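Hydrolase, haloacid dehalogenase-like family (Porphyromonas gingivalis, PDB 2I6X) is a predicted hydrolase of the haloacid dehalogenase (HAD) superfamily, whose specific substrate is not established. Local coordinates at residues A[151-157]-A[182-188]. Residues are numbered along the deposited sequence; the frame is centred on the assembly and turned at random. Where two conformers were deposited one is given.
Sequences PNEDIFL and TAERLGF
The first turn of helix 153-163, with the cis-proline turn that leads into it, lies against the last turn of helix 177-185, the backbones drawing nearest where the CA atoms of Pro151 and Thr182 stand 6.2 Å apart and those of Phe156 and Ala183 7.6 Å. Thr182 ties the two together: its OG1 donates a hydrogen bond to Pro151 O at 2.8 Å, meeting a lone pair of that carbonyl within its plane, the angle at the oxygen being 140°. With OG1 beside the backbone N (chi1 -64°), CG2 is left anti to N and points to the Phe156 ring, 3.6 Å from CE2, where it also brushes the aliphatic part of Glu153. Ala178 O, one turn back in the helix of Thr182, is a weak second acceptor competing for the same hydroxyl proton.

Phe156 is the buried hub. Leu186 CD1 presses on its CB at 3.4 Å, Ala183 CB lies 3.8 Å from CE1, and CE2 of Phe188 approaches CD1 at 4.1 Å, the two aromatic side chains crossing obliquely. Strand 170-173 links the two helices in the chain, and both pack on one face of the parallel, Rossmann-like sheet of the HAD fold; Phe156 continues inward to an edge-to-face stack with Phe172 and to Leu110 of strand 106-111, two places along the sheet from 170-173. Helix 177-185 closes in a Schellman motif, with Gly187 at positive phi and Phe188 N bonded back to Ala183 O; the chain then turns Phe188 toward Phe156 before entering strand 189-191.

Nearer the surface, Leu186 CD2 sits over one face of the Glu153 carboxylate, 4.0 Å from its CD, and meets Leu157 more loosely. Glu153 OE2 passes near Arg185 CD without forming a salt bridge, a doubtful approach because the arginine adopts two conformers.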
ATOM      1  N   PRO A 151      -8.664   5.051  -5.832  1.00 64.26           N
ATOM      2  CA  PRO A 151      -9.866   5.121  -4.985  1.00 64.71           C
ATOM      3  C   PRO A 151     -11.183   4.594  -5.574  1.00 64.23           C
ATOM      4  O   PRO A 151     -12.246   4.966  -5.105  1.00 63.75           O
ATOM      5  CB  PRO A 151      -9.983   6.631  -4.692  1.00 64.99           C
ATOM      6  CG  PRO A 151      -9.372   7.305  -5.936  1.00 64.22           C
ATOM      7  CD  PRO A 151      -8.504   6.266  -6.648  1.00 64.06           C
ATOM      8  N   ASN A 152     -11.131   3.740  -6.584  1.00 64.66           N
ATOM      9  CA  ASN A 152     -12.366   3.201  -7.148  1.00 64.16           C
ATOM     10  C   ASN A 152     -13.063   2.359  -6.102  1.00 63.87           C
ATOM     11  O   ASN A 152     -12.403   1.705  -5.281  1.00 63.13           O
ATOM     12  CB  ASN A 152     -12.084   2.348  -8.372  1.00 64.57           C
ATOM     13  CG  ASN A 152     -11.463   3.132  -9.498  1.00 66.99           C
ATOM     14  OD1 ASN A 152     -11.855   4.262  -9.744  1.00 69.34           O
ATOM     15  ND2 ASN A 152     -10.486   2.535 -10.195  1.00 67.21           N
ATOM     16  N   GLU A 153     -14.391   2.386  -6.141  1.00 63.44           N
ATOM     17  CA  GLU A 153     -15.230   1.570  -5.263  1.00 64.20           C
ATOM     18  C   GLU A 153     -15.087   0.076  -5.528  1.00 63.63           C
ATOM     19  O   GLU A 153     -15.163  -0.713  -4.592  1.00 64.04           O
ATOM     20  CB  GLU A 153     -16.713   1.998  -5.357  1.00 63.80           C
ATOM     21  CG  GLU A 153     -16.952   3.349  -4.732  1.00 65.02           C
ATOM     22  CD  GLU A 153     -18.366   3.846  -4.814  1.00 67.63           C
ATOM     23  OE1 GLU A 153     -19.283   3.095  -5.233  1.00 70.02           O
ATOM     24  OE2 GLU A 153     -18.577   5.019  -4.428  1.00 70.00           O
ATOM     25  N   ASP A 154     -14.844  -0.321  -6.777  1.00 63.80           N
ATOM     26  CA  ASP A 154     -14.737  -1.753  -7.062  1.00 63.66           C
ATOM     27  C   ASP A 154     -13.752  -2.497  -6.156  1.00 63.23           C
ATOM     28  O   ASP A 154     -14.051  -3.599  -5.714  1.00 63.52           O
ATOM     29  CB  ASP A 154     -14.597  -2.117  -8.558  1.00 64.09           C
ATOM     30  CG  ASP A 154     -13.376  -1.500  -9.260  1.00 65.24           C
ATOM     31  OD1 ASP A 154     -13.448  -1.456 -10.518  1.00 67.94           O
ATOM     32  OD2 ASP A 154     -12.372  -1.083  -8.628  1.00 64.23           O
ATOM     33  N   ILE A 155     -12.623  -1.882  -5.825  1.00 62.77           N
ATOM     34  CA  ILE A 155     -11.628  -2.579  -5.004  1.00 61.82           C
ATOM     35  C   ILE A 155     -12.136  -2.727  -3.544  1.00 62.09           C
ATOM     36  O   ILE A 155     -11.979  -3.787  -2.936  1.00 62.31           O
ATOM     37  CB  ILE A 155     -10.189  -1.952  -5.095  1.00 61.79           C
ATOM     38  CG1 ILE A 155      -9.135  -3.004  -4.654  1.00 60.82           C
ATOM     39  CG2 ILE A 155     -10.109  -0.565  -4.330  1.00 59.93           C
ATOM     40  CD1 ILE A 155      -7.640  -2.563  -4.665  1.00 60.87           C
ATOM     41  N   PHE A 156     -12.764  -1.685  -3.006  1.00 61.55           N
ATOM     42  CA  PHE A 156     -13.478  -1.793  -1.729  1.00 61.39           C
ATOM     43  C   PHE A 156     -14.555  -2.882  -1.730  1.00 61.96           C
ATOM     44  O   PHE A 156     -14.688  -3.636  -0.741  1.00 61.76           O
ATOM     45  CB  PHE A 156     -14.091  -0.456  -1.340  1.00 60.53           C
ATOM     46  CG  PHE A 156     -13.058   0.603  -0.978  1.00 59.79           C
ATOM     47  CD1 PHE A 156     -12.699   0.817   0.350  1.00 58.44           C
ATOM     48  CD2 PHE A 156     -12.449   1.367  -1.968  1.00 58.40           C
ATOM     49  CE1 PHE A 156     -11.747   1.797   0.700  1.00 61.14           C
ATOM     50  CE2 PHE A 156     -11.479   2.365  -1.645  1.00 61.60           C
ATOM     51  CZ  PHE A 156     -11.125   2.578  -0.311  1.00 59.99           C
ATOM     52  N   LEU A 157     -15.319  -2.961  -2.822  1.00 61.88           N
ATOM     53  CA  LEU A 157     -16.421  -3.899  -2.887  1.00 63.03           C
ATOM     54  C   LEU A 157     -15.958  -5.371  -2.978  1.00 62.94           C
ATOM     55  O   LEU A 157     -16.558  -6.249  -2.352  1.00 62.18           O
ATOM     56  CB  LEU A 157     -17.408  -3.523  -4.012  1.00 63.53           C
ATOM     57  CG  LEU A 157     -18.077  -2.129  -3.931  1.00 64.85           C
ATOM     58  CD1 LEU A 157     -19.038  -1.949  -5.081  1.00 67.38           C
ATOM     59  CD2 LEU A 157     -18.850  -1.937  -2.672  1.00 66.95           C
ATOM     60  N   THR A 182     -13.530   7.738  -0.396  1.00 62.41           N
ATOM     61  CA  THR A 182     -14.281   6.587  -0.914  1.00 62.31           C
ATOM     62  C   THR A 182     -14.743   5.670   0.211  1.00 61.97           C
ATOM     63  O   THR A 182     -15.865   5.154   0.161  1.00 61.56           O
ATOM     64  CB  THR A 182     -13.467   5.787  -1.981  1.00 62.79           C
ATOM     65  OG1 THR A 182     -13.235   6.619  -3.120  1.00 64.99           O
ATOM     66  CG2 THR A 182     -14.198   4.537  -2.427  1.00 60.81           C
ATOM     67  N   ALA A 183     -13.896   5.460   1.218  1.00 61.95           N
ATOM     68  CA  ALA A 183     -14.299   4.612   2.358  1.00 62.42           C
ATOM     69  C   ALA A 183     -15.433   5.241   3.184  1.00 62.69           C
ATOM     70  O   ALA A 183     -16.358   4.531   3.624  1.00 62.75           O
ATOM     71  CB  ALA A 183     -13.129   4.252   3.227  1.00 62.28           C
ATOM     72  N   GLU A 184     -15.382   6.562   3.360  1.00 62.55           N
ATOM     73  CA  GLU A 184     -16.508   7.304   3.965  1.00 62.62           C
ATOM     74  C   GLU A 184     -17.819   7.100   3.218  1.00 62.11           C
ATOM     75  O   GLU A 184     -18.845   6.852   3.825  1.00 61.84           O
ATOM     76  CB  GLU A 184     -16.203   8.805   4.041  1.00 62.80           C
ATOM     77  CG  GLU A 184     -15.214   9.170   5.168  1.00 64.15           C
ATOM     78  CD  GLU A 184     -15.798   9.008   6.591  1.00 67.58           C
ATOM     79  OE1 GLU A 184     -17.063   8.927   6.765  1.00 68.19           O
ATOM     80  OE2 GLU A 184     -14.976   8.981   7.546  1.00 66.92           O
ATOM     81  N   ARG A 185     -17.750   7.201   1.896  0.50 61.94           N
ATOM     82  CA  ARG A 185     -18.893   7.098   0.999  0.50 61.57           C
ATOM     83  C   ARG A 185     -19.556   5.712   1.159  0.50 61.57           C
ATOM     84  O   ARG A 185     -20.776   5.584   1.147  0.50 61.46           O
ATOM     85  CB  ARG A 185     -18.343   7.240  -0.414  0.50 61.75           C
ATOM     86  CG  ARG A 185     -18.971   8.246  -1.328  0.50 60.69           C
ATOM     87  CD  ARG A 185     -18.010   8.412  -2.512  0.50 58.84           C
ATOM     88  NE  ARG A 185     -17.367   9.732  -2.609  0.50 55.31           N
ATOM     89  CZ  ARG A 185     -16.096   9.942  -2.970  0.50 55.33           C
ATOM     90  NH1 ARG A 185     -15.624  11.189  -3.032  0.50 56.05           N
ATOM     91  NH2 ARG A 185     -15.270   8.934  -3.229  0.50 48.47           N
ATOM     92  N   LEU A 186     -18.720   4.689   1.338  1.00 61.35           N
ATOM     93  CA  LEU A 186     -19.150   3.324   1.514  1.00 61.30           C
ATOM     94  C   LEU A 186     -19.569   2.941   2.942  1.00 61.01           C
ATOM     95  O   LEU A 186     -20.017   1.810   3.163  1.00 61.01           O
ATOM     96  CB  LEU A 186     -18.040   2.383   0.983  1.00 60.83           C
ATOM     97  CG  LEU A 186     -17.892   2.502  -0.542  1.00 59.49           C
ATOM     98  CD1 LEU A 186     -16.701   1.697  -1.011  1.00 58.09           C
ATOM     99  CD2 LEU A 186     -19.205   2.119  -1.300  1.00 56.07           C
ATOM    100  N   GLY A 187     -19.391   3.852   3.903  1.00 60.50           N
ATOM    101  CA  GLY A 187     -19.859   3.634   5.263  1.00 60.00           C
ATOM    102  C   GLY A 187     -18.800   3.208   6.273  1.00 60.80           C
ATOM    103  O   GLY A 187     -19.149   2.905   7.421  1.00 60.73           O
ATOM    104  N   PHE A 188     -17.520   3.195   5.869  1.00 60.62           N
ATOM    105  CA  PHE A 188     -16.405   2.938   6.802  1.00 61.56           C
ATOM    106  C   PHE A 188     -16.177   4.055   7.824  1.00 61.79           C
ATOM    107  O   PHE A 188     -16.448   5.222   7.544  1.00 61.82           O
ATOM    108  CB  PHE A 188     -15.079   2.679   6.064  1.00 60.61           C
ATOM    109  CG  PHE A 188     -15.086   1.440   5.214  1.00 62.41           C
ATOM    110  CD1 PHE A 188     -14.554   0.248   5.698  1.00 62.52           C
ATOM    111  CD2 PHE A 188     -15.610   1.462   3.915  1.00 61.36           C
ATOM    112  CE1 PHE A 188     -14.550  -0.893   4.923  1.00 64.15           C
ATOM    113  CE2 PHE A 188     -15.611   0.324   3.126  1.00 62.13           C
ATOM    114  CZ  PHE A 188     -15.096  -0.867   3.621  1.00 62.04           C
TER